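Local coordinates for protein Chains: A (Unidentified, PDB 6ZM9) that cleaves S-adenosylmethionine as a phage-encoded SAM lyase, probably yielding the 5'-methylthioadenosine held at its subunit interfaces, at residues A[33-38]-A[99-104]; A[76-81]-A[85-90]; A[108-113]-A[118-123]. One frame throughout, in Å; residues are numbered along the deposited sequence. Where two conformers were deposited one is given.

Interaction 1 (A[33-38]-A[99-104]). With PRO (proline), chain E; PO4 (phosphate ion), chain B.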
# COMPACT_ATOMS: atom_id res chain seq x y z
N VAL A 33 1.74 -4.98 -15.72
CA VAL A 33 3.00 -4.25 -15.80
C VAL A 33 3.30 -3.87 -17.24
O VAL A 33 3.56 -2.71 -17.57
CB VAL A 33 4.15 -5.08 -15.19
CG1 VAL A 33 5.50 -4.38 -15.41
CG2 VAL A 33 3.93 -5.31 -13.69
N LYS A 34 3.30 -4.87 -18.13
CA LYS A 34 3.67 -4.62 -19.52
C LYS A 34 2.68 -3.67 -20.19
O LYS A 34 3.08 -2.79 -20.96
CB LYS A 34 3.75 -5.95 -20.27
CG LYS A 34 4.91 -6.87 -19.87
CD LYS A 34 4.83 -8.19 -20.64
CE LYS A 34 5.88 -9.17 -20.19
NZ LYS A 34 7.22 -8.58 -20.40
N ASP A 35 1.38 -3.86 -19.95
CA ASP A 35 0.39 -3.01 -20.60
C ASP A 35 0.50 -1.57 -20.10
O ASP A 35 0.37 -0.63 -20.89
CB ASP A 35 -1.02 -3.57 -20.38
CG ASP A 35 -2.03 -3.06 -21.38
OD1 ASP A 35 -1.72 -3.05 -22.58
OD2 ASP A 35 -3.14 -2.69 -20.95
N THR A 36 0.75 -1.39 -18.79
CA THR A 36 0.91 -0.06 -18.23
C THR A 36 2.11 0.65 -18.85
O THR A 36 2.04 1.83 -19.19
CB THR A 36 1.02 -0.13 -16.71
OG1 THR A 36 -0.20 -0.65 -16.15
CG2 THR A 36 1.27 1.24 -16.10
N ILE A 37 3.24 -0.06 -18.98
CA ILE A 37 4.42 0.54 -19.60
C ILE A 37 4.09 1.02 -21.00
O ILE A 37 4.44 2.14 -21.40
CB ILE A 37 5.60 -0.45 -19.63
CG1 ILE A 37 6.14 -0.73 -18.23
CG2 ILE A 37 6.71 0.07 -20.57
CD1 ILE A 37 7.08 -1.91 -18.18
N ALA A 38 3.40 0.18 -21.78
CA ALA A 38 3.07 0.51 -23.15
C ALA A 38 2.15 1.72 -23.24
O ALA A 38 2.36 2.61 -24.07
CB ALA A 38 2.43 -0.71 -23.82
N ARG A 99 -9.03 -0.73 -18.09
CA ARG A 99 -10.33 -1.38 -17.97
C ARG A 99 -10.69 -2.12 -19.25
O ARG A 99 -11.15 -3.27 -19.21
CB ARG A 99 -11.44 -0.37 -17.64
CG ARG A 99 -12.77 -1.07 -17.30
CD ARG A 99 -14.01 -0.41 -17.87
NE ARG A 99 -13.96 -0.23 -19.32
CZ ARG A 99 -14.19 -1.17 -20.23
NH1 ARG A 99 -14.47 -2.42 -19.89
NH2 ARG A 99 -14.10 -0.86 -21.52
N GLU A 100 -10.51 -1.46 -20.40
CA GLU A 100 -10.79 -2.11 -21.68
C GLU A 100 -9.85 -3.29 -21.91
O GLU A 100 -10.28 -4.38 -22.31
CB GLU A 100 -10.60 -1.10 -22.81
CG GLU A 100 -10.64 -1.77 -24.18
CD GLU A 100 -10.47 -0.83 -25.36
OE1 GLU A 100 -10.87 0.34 -25.27
OE2 GLU A 100 -9.95 -1.26 -26.42
N ASP A 101 -8.55 -3.08 -21.69
CA ASP A 101 -7.57 -4.08 -22.09
C ASP A 101 -7.74 -5.37 -21.30
O ASP A 101 -7.41 -6.45 -21.80
CB ASP A 101 -6.15 -3.54 -21.89
CG ASP A 101 -5.84 -2.36 -22.79
OD1 ASP A 101 -6.70 -1.93 -23.59
OD2 ASP A 101 -4.71 -1.83 -22.67
N PHE A 102 -8.21 -5.27 -20.06
CA PHE A 102 -8.41 -6.43 -19.20
C PHE A 102 -9.88 -6.81 -19.08
O PHE A 102 -10.21 -7.67 -18.27
CB PHE A 102 -7.65 -6.24 -17.89
CG PHE A 102 -6.17 -6.21 -18.11
CD1 PHE A 102 -5.49 -7.38 -18.41
CD2 PHE A 102 -5.48 -5.02 -18.17
CE1 PHE A 102 -4.14 -7.36 -18.68
CE2 PHE A 102 -4.11 -5.00 -18.45
CZ PHE A 102 -3.45 -6.18 -18.70
N LYS A 103 -10.74 -6.25 -19.93
CA LYS A 103 -12.13 -6.68 -20.04
C LYS A 103 -12.86 -6.58 -18.70
O LYS A 103 -13.68 -7.44 -18.36
CB LYS A 103 -12.24 -8.09 -20.62
CG LYS A 103 -11.62 -8.22 -21.99
CD LYS A 103 -11.80 -9.64 -22.51
CE LYS A 103 -11.26 -9.85 -23.90
NZ LYS A 103 -11.49 -11.27 -24.30
N GLN A 104 -12.56 -5.52 -17.95
CA GLN A 104 -13.05 -5.38 -16.59
C GLN A 104 -14.37 -4.61 -16.50
O GLN A 104 -14.63 -3.67 -17.25
CB GLN A 104 -12.01 -4.65 -15.73
CG GLN A 104 -10.72 -5.42 -15.60
CD GLN A 104 -10.93 -6.68 -14.82
OE1 GLN A 104 -11.24 -6.64 -13.64
NE2 GLN A 104 -10.77 -7.82 -15.49
N PRO E . -12.55 -8.39 -12.06
CA PRO E . -13.82 -9.04 -12.39
C PRO E . -14.47 -8.49 -13.65
O PRO E . -15.21 -9.21 -14.34
CB PRO E . -14.69 -8.71 -11.19
CG PRO E . -14.03 -7.43 -10.61
CD PRO E . -12.79 -7.13 -11.34
OXT PRO E . -14.30 -7.32 -13.97
P PO4 B . -14.18 -4.16 -23.29
O1 PO4 B . -15.15 -4.31 -22.13
O2 PO4 B . -14.91 -4.72 -24.50
O3 PO4 B . -13.87 -2.70 -23.48
O4 PO4 B . -12.90 -4.93 -23.02
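Asp-35 of helix 29-43 meets Asp-101 and Phe-102 where helix 84-101 ends in a Schellman motif, so the contact joins the two helices of the subunit at the C-terminal end of the second. The two carboxylates do not lie flat on one another: their planes stand 59° apart, and Asp-35 OD2 comes within 2.5 Å of Asp-101 OD2. Two ionised acids would hardly tolerate that distance, so one of the two probably carries a proton; the nearby Glu-97 carboxylate, whose OE2 lies near Asp-101 OD1, would be expected to favour that protonation. Asp-35 reaches across because its CG is anti to the backbone N (chi1 -160°), while Asp-101 has its CG beside the backbone N.

The side chains of Asp-35 and Phe-102 point at one another. Phe-102 CE2 lies 3.5 Å from Asp-35 OD2, with ring and carboxylate planes nearly perpendicular at 85°, and the CB of Asp-35 rests near CE2 and CZ. A large aromatic suits this buried place, for its ring also packs edge-to-face with Tyr-27.

Beyond the ring the chain turns sharply. Lys-103, at positive phi, is the C' residue, and Gln-104 N bonds back to Arg-99 O. The guanidinium of Arg-99 braces the turn in its own plane, NH1 giving a bond to Gln-104 O, and it also grips a phosphate ion, probably from the crystallisation liquor. Gln-104 belongs to the proline pocket: its NE2 donates to Phe-102 O at 2.8 Å, from above the carbonyl plane, while its OE1 lies 2.7 Å from the N of the bound proline.

Interaction 2 (A[76-81]-A[85-90]). With MTA (5'-deoxy-5'-methylthioadenosine), chain F.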
# COMPACT_ATOMS: atom_id res chain seq x y z
N ILE A 76 1.61 5.14 -8.37
CA ILE A 76 2.34 6.08 -9.22
C ILE A 76 2.63 7.33 -8.41
O ILE A 76 1.71 8.02 -7.98
CB ILE A 76 1.53 6.46 -10.47
CG1 ILE A 76 1.32 5.25 -11.37
CG2 ILE A 76 2.25 7.58 -11.23
CD1 ILE A 76 0.28 5.47 -12.45
N ILE A 77 3.91 7.63 -8.21
CA ILE A 77 4.34 8.91 -7.66
C ILE A 77 4.84 9.77 -8.83
O ILE A 77 5.68 9.32 -9.60
CB ILE A 77 5.44 8.72 -6.60
CG1 ILE A 77 4.94 7.82 -5.46
CG2 ILE A 77 5.92 10.09 -6.12
CD1 ILE A 77 6.01 7.39 -4.54
N ASP A 78 4.30 10.98 -8.97
CA ASP A 78 4.73 11.84 -10.07
C ASP A 78 6.12 12.37 -9.77
O ASP A 78 6.30 13.09 -8.79
CB ASP A 78 3.76 13.01 -10.23
CG ASP A 78 4.18 13.99 -11.32
OD1 ASP A 78 4.90 13.55 -12.25
OD2 ASP A 78 3.78 15.19 -11.26
N LEU A 79 7.11 12.00 -10.60
CA LEU A 79 8.47 12.51 -10.47
C LEU A 79 8.79 13.60 -11.49
O LEU A 79 9.93 14.07 -11.52
CB LEU A 79 9.49 11.36 -10.62
CG LEU A 79 9.33 10.18 -9.67
CD1 LEU A 79 10.40 9.11 -9.79
CD2 LEU A 79 9.31 10.64 -8.23
N GLU A 80 7.83 14.01 -12.33
CA GLU A 80 8.09 14.95 -13.40
C GLU A 80 7.48 16.33 -13.17
O GLU A 80 7.57 17.19 -14.05
CB GLU A 80 7.53 14.42 -14.72
CG GLU A 80 8.15 13.13 -15.16
CD GLU A 80 7.69 12.74 -16.55
OE1 GLU A 80 8.41 13.03 -17.52
OE2 GLU A 80 6.60 12.17 -16.67
N GLY A 81 6.83 16.55 -12.03
CA GLY A 81 6.27 17.85 -11.71
C GLY A 81 5.20 18.30 -12.67
O GLY A 81 5.23 19.44 -13.16
N GLU A 85 -4.01 19.08 -13.70
CA GLU A 85 -4.86 18.66 -14.82
C GLU A 85 -4.15 17.65 -15.71
O GLU A 85 -4.75 16.67 -16.17
CB GLU A 85 -5.29 19.90 -15.61
CG GLU A 85 -5.79 19.62 -17.03
CD GLU A 85 -6.21 20.88 -17.77
OE1 GLU A 85 -6.51 21.90 -17.11
OE2 GLU A 85 -6.25 20.86 -19.03
N ASP A 86 -2.86 17.87 -15.97
CA ASP A 86 -2.05 16.97 -16.81
C ASP A 86 -1.93 15.60 -16.13
O ASP A 86 -2.21 14.60 -16.76
CB ASP A 86 -0.68 17.57 -17.09
CG ASP A 86 0.08 16.80 -18.14
OD1 ASP A 86 -0.54 16.00 -18.83
OD2 ASP A 86 1.27 17.03 -18.27
N PHE A 87 -1.52 15.57 -14.87
CA PHE A 87 -1.39 14.30 -14.16
C PHE A 87 -2.73 13.59 -14.09
O PHE A 87 -2.83 12.38 -14.35
CB PHE A 87 -0.84 14.55 -12.76
CG PHE A 87 -0.65 13.29 -11.96
CD1 PHE A 87 0.46 12.50 -12.16
CD2 PHE A 87 -1.58 12.89 -11.03
CE1 PHE A 87 0.64 11.33 -11.45
CE2 PHE A 87 -1.39 11.73 -10.29
CZ PHE A 87 -0.28 10.95 -10.51
N THR A 88 -3.77 14.30 -13.67
CA THR A 88 -5.08 13.68 -13.50
C THR A 88 -5.57 13.10 -14.82
O THR A 88 -6.09 11.98 -14.87
CB THR A 88 -6.07 14.71 -12.95
OG1 THR A 88 -5.66 15.13 -11.64
CG2 THR A 88 -7.47 14.13 -12.88
N GLY A 89 -5.43 13.86 -15.91
CA GLY A 89 -5.90 13.37 -17.19
C GLY A 89 -5.16 12.13 -17.65
O GLY A 89 -5.77 11.21 -18.21
N LYS A 90 -3.84 12.10 -17.46
CA LYS A 90 -3.07 10.95 -17.89
C LYS A 90 -3.39 9.72 -17.05
O LYS A 90 -3.46 8.60 -17.58
CB LYS A 90 -1.58 11.27 -17.88
CG LYS A 90 -1.17 12.19 -19.05
CD LYS A 90 0.30 12.52 -19.01
CE LYS A 90 0.80 13.10 -20.32
NZ LYS A 90 -0.15 14.10 -20.87
CS MTA F . 13.52 4.01 -7.02
S5' MTA F . 13.65 2.53 -7.97
C5' MTA F . 13.06 1.31 -6.78
C4' MTA F . 11.58 1.01 -6.82
O4' MTA F . 10.85 2.22 -6.57
C2' MTA F . 9.53 0.80 -7.98
O2' MTA F . 8.94 -0.23 -7.21
C3' MTA F . 11.01 0.48 -8.14
O3' MTA F . 11.26 -0.90 -8.35
C1' MTA F . 9.57 2.12 -7.19
N9 MTA F . 9.35 3.30 -8.01
C8 MTA F . 10.26 4.00 -8.76
N7 MTA F . 9.78 5.09 -9.32
C5 MTA F . 8.45 5.10 -8.91
C6 MTA F . 7.41 6.02 -9.10
N6 MTA F . 7.53 7.18 -9.76
N1 MTA F . 6.21 5.75 -8.51
C2 MTA F . 6.09 4.63 -7.79
N3 MTA F . 7.01 3.70 -7.53
C4 MTA F . 8.18 3.99 -8.12
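With its CG anti to the backbone N (chi1 -179°), Phe-87 reaches out from helix 84-101 toward Asp-78, whose own CG takes the same setting (chi1 177°) just past the end of strand 66-77. The two side chains run antiparallel alongside one another, carboxylate and ring planes only 26° apart, and the CB of Asp-78 comes to 3.7 Å from Phe-87 CE1. Ile-76, two residues back on the same side of the strand, brings its CG2 branch to the ring edge, 4.1 Å from CE1. A flat ring suits this buried place between strand and helix, and the branched Ile-76 fits a strand position facing it.

Asp-78 has a second task. Its OD1 accepts from Glu-80 N at 3.0 Å, met from above the carboxylate plane, which makes an Asx turn; OD2 takes the N-H of Leu-82. The short acid thus shapes the turn leading to the helix while its methylene packs on phenylalanine.

Ile-77 points the other way, and its backbone reads the adenine edge of a bound methylthioadenosine: its N donates to N1 at 3.0 Å, and its O accepts from N6 at 2.8 Å. Glu-69 and Ser-71 of a neighbouring subunit also bind this ligand. The chemistry divides accordingly: apolar packing joins strand to helix on one side, while a donor-acceptor pair on the other suits the unprotonated N1 and amino group of adenine.

Interaction 3 (A[108-113]-A[118-123]). With MTA (5'-deoxy-5'-methylthioadenosine), chain C.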
# COMPACT_ATOMS: atom_id res chain seq x y z
N ILE A 108 -10.79 1.05 -10.23
CA ILE A 108 -10.82 2.16 -9.28
C ILE A 108 -9.54 2.98 -9.40
O ILE A 108 -8.44 2.42 -9.43
CB ILE A 108 -11.00 1.66 -7.83
CG1 ILE A 108 -12.35 0.98 -7.67
CG2 ILE A 108 -10.83 2.82 -6.85
CD1 ILE A 108 -12.50 0.22 -6.36
N VAL A 109 -9.69 4.30 -9.45
CA VAL A 109 -8.58 5.24 -9.53
C VAL A 109 -8.70 6.22 -8.38
O VAL A 109 -9.77 6.81 -8.16
CB VAL A 109 -8.59 6.00 -10.87
CG1 VAL A 109 -7.51 7.07 -10.88
CG2 VAL A 109 -8.40 5.06 -12.02
N GLU A 110 -7.62 6.42 -7.64
CA GLU A 110 -7.55 7.41 -6.58
C GLU A 110 -6.42 8.38 -6.93
O GLU A 110 -5.30 7.94 -7.21
CB GLU A 110 -7.27 6.72 -5.24
CG GLU A 110 -7.34 7.63 -4.04
CD GLU A 110 -7.05 6.91 -2.73
OE1 GLU A 110 -8.00 6.36 -2.12
OE2 GLU A 110 -5.87 6.88 -2.32
N ILE A 111 -6.71 9.68 -6.88
CA ILE A 111 -5.72 10.73 -7.13
C ILE A 111 -5.47 11.45 -5.81
O ILE A 111 -6.42 11.88 -5.15
CB ILE A 111 -6.24 11.78 -8.14
CG1 ILE A 111 -6.66 11.13 -9.45
CG2 ILE A 111 -5.21 12.87 -8.33
CD1 ILE A 111 -5.57 10.47 -10.11
N GLN A 112 -4.20 11.63 -5.46
CA GLN A 112 -3.81 12.33 -4.25
C GLN A 112 -2.91 13.52 -4.58
O GLN A 112 -2.20 13.54 -5.59
CB GLN A 112 -3.06 11.39 -3.30
CG GLN A 112 -3.92 10.23 -2.83
CD GLN A 112 -3.17 9.29 -1.92
OE1 GLN A 112 -2.23 9.69 -1.24
NE2 GLN A 112 -3.58 8.03 -1.91
N GLU A 113 -2.97 14.52 -3.70
CA GLU A 113 -2.08 15.68 -3.74
C GLU A 113 -1.53 15.82 -2.32
O GLU A 113 -2.28 16.07 -1.37
CB GLU A 113 -2.84 16.94 -4.16
CG GLU A 113 -1.94 18.18 -4.25
CD GLU A 113 -2.63 19.39 -4.85
OE1 GLU A 113 -3.84 19.31 -5.16
OE2 GLU A 113 -1.96 20.43 -5.02
N GLN A 118 -7.87 13.81 -3.76
CA GLN A 118 -8.58 14.79 -4.56
C GLN A 118 -9.82 14.20 -5.20
O GLN A 118 -10.84 14.88 -5.32
CB GLN A 118 -7.65 15.33 -5.64
CG GLN A 118 -6.38 15.93 -5.07
CD GLN A 118 -6.69 17.05 -4.11
OE1 GLN A 118 -7.26 18.07 -4.50
NE2 GLN A 118 -6.33 16.86 -2.85
N ASP A 119 -9.74 12.93 -5.63
CA ASP A 119 -10.83 12.28 -6.32
C ASP A 119 -10.65 10.77 -6.17
O ASP A 119 -9.52 10.27 -6.24
CB ASP A 119 -10.83 12.60 -7.84
CG ASP A 119 -10.51 14.07 -8.17
OD1 ASP A 119 -11.45 14.90 -8.20
OD2 ASP A 119 -9.33 14.38 -8.50
N VAL A 120 -11.75 10.05 -5.99
CA VAL A 120 -11.79 8.61 -6.18
C VAL A 120 -12.83 8.37 -7.27
O VAL A 120 -13.95 8.88 -7.18
CB VAL A 120 -12.20 7.84 -4.92
CG1 VAL A 120 -12.24 6.35 -5.20
CG2 VAL A 120 -11.25 8.09 -3.81
N TYR A 121 -12.43 7.63 -8.30
CA TYR A 121 -13.28 7.35 -9.44
C TYR A 121 -13.46 5.85 -9.56
O TYR A 121 -12.51 5.09 -9.37
CB TYR A 121 -12.63 7.81 -10.78
CG TYR A 121 -12.20 9.24 -10.82
CD1 TYR A 121 -13.12 10.23 -11.12
CD2 TYR A 121 -10.89 9.60 -10.58
CE1 TYR A 121 -12.74 11.57 -11.16
CE2 TYR A 121 -10.50 10.93 -10.61
CZ TYR A 121 -11.43 11.91 -10.90
OH TYR A 121 -11.06 13.24 -10.94
N SER A 122 -14.67 5.43 -9.89
CA SER A 122 -14.91 4.08 -10.42
C SER A 122 -15.13 4.21 -11.92
O SER A 122 -16.05 4.92 -12.33
CB SER A 122 -16.12 3.41 -9.71
OG SER A 122 -16.17 2.02 -10.05
N ILE A 123 -14.28 3.57 -12.70
CA ILE A 123 -14.38 3.62 -14.14
C ILE A 123 -15.15 2.38 -14.52
O ILE A 123 -14.64 1.26 -14.37
CB ILE A 123 -13.01 3.65 -14.82
CG1 ILE A 123 -12.24 4.89 -14.41
CG2 ILE A 123 -13.20 3.59 -16.33
CD1 ILE A 123 -10.79 4.90 -14.86
CS MTA C . -12.73 -2.69 -8.88
S5' MTA C . -12.59 -4.45 -8.83
C5' MTA C . -10.80 -4.65 -8.95
C4' MTA C . -10.06 -4.72 -7.63
O4' MTA C . -10.30 -3.50 -6.90
C2' MTA C . -9.94 -5.28 -5.33
O2' MTA C . -8.55 -5.59 -5.25
C3' MTA C . -10.46 -5.84 -6.66
O3' MTA C . -9.90 -7.09 -7.00
C1' MTA C . -10.16 -3.77 -5.51
N9 MTA C . -11.34 -3.28 -4.81
C8 MTA C . -12.64 -3.27 -5.24
N7 MTA C . -13.47 -2.67 -4.43
C5 MTA C . -12.66 -2.25 -3.38
C6 MTA C . -12.91 -1.47 -2.23
N6 MTA C . -14.11 -0.96 -1.92
N1 MTA C . -11.86 -1.19 -1.42
C2 MTA C . -10.65 -1.66 -1.76
N3 MTA C . -10.29 -2.37 -2.82
C4 MTA C . -11.35 -2.64 -3.61
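Val-109 and Tyr-121 form a hydrogen-bonded antiparallel pair, and backbone bonds are the first kind of interaction between strands 106-113 and 116-124. Val-109 N reaches Tyr-121 O at 2.9 Å and Tyr-121 N reaches Val-109 O at 2.8 Å, both nearly straight at 171°. Ile-111 N then donates to Asp-119 O. Ile-111 O accepts from Gln-118 N rather than from Asp-119, so two residues face one in a classic beta bulge.

Apolar contacts follow on both faces. On the side facing helix 84-101, Ile-111 sets CG1 at the edge of the Tyr-121 ring, 4.0 Å from CE2, and Val-109 touches Ile-123 through CG2 and CD1, 3.7 Å apart; Val-91 of the helix packs on Val-109 and Ile-111. Val-109, Ile-111 and Ile-123, all beta-branched, suit an extended chain and fill the layer beneath the helix. On the reverse face, Ile-108 CG2 meets Val-120 CG1 at 4.1 Å, and the methylene CG of Glu-110 lies on Val-120 CG2.

Polar ends form a third group. By the bulge, Gln-118 is bent at chi2 (-58°), which lays its CG and amide against Glu-113 CB; carboxylate and amide planes are 74° apart, and Lys-84 donates to Gln-118 OE1.

Ile-108 lines the methylthioadenosine pocket, its CD1 3.6 Å from the ligand's N7. The whole is a bulged beta hairpin, whose strand 116-124 pairs with a strand of a neighbouring subunit and so carries the sheet across the trimer interface.

Interactions 1 and 2 both use helix 84-101, one at its C-terminal end and the other near its start, while interaction 3 is the hairpin that follows it in the chain. The residues touching in interaction 2 are all buried and meet through carbon atoms; interactions 1 and 3 are partly buried. Two acids and a ring meet in interaction 1, whereas interaction 3, much the largest in buried area, relies on backbone hydrogen bonds. Interactions 2 and 3 reach the same sheet and touch where Thr-88 meets Ile-111 and Tyr-121; Arg-99 brings interaction 1 against Ile-123. Each borders a ligand: proline at 99-104, and methylthioadenosine at 76-81 and 108-113, bound between subunits.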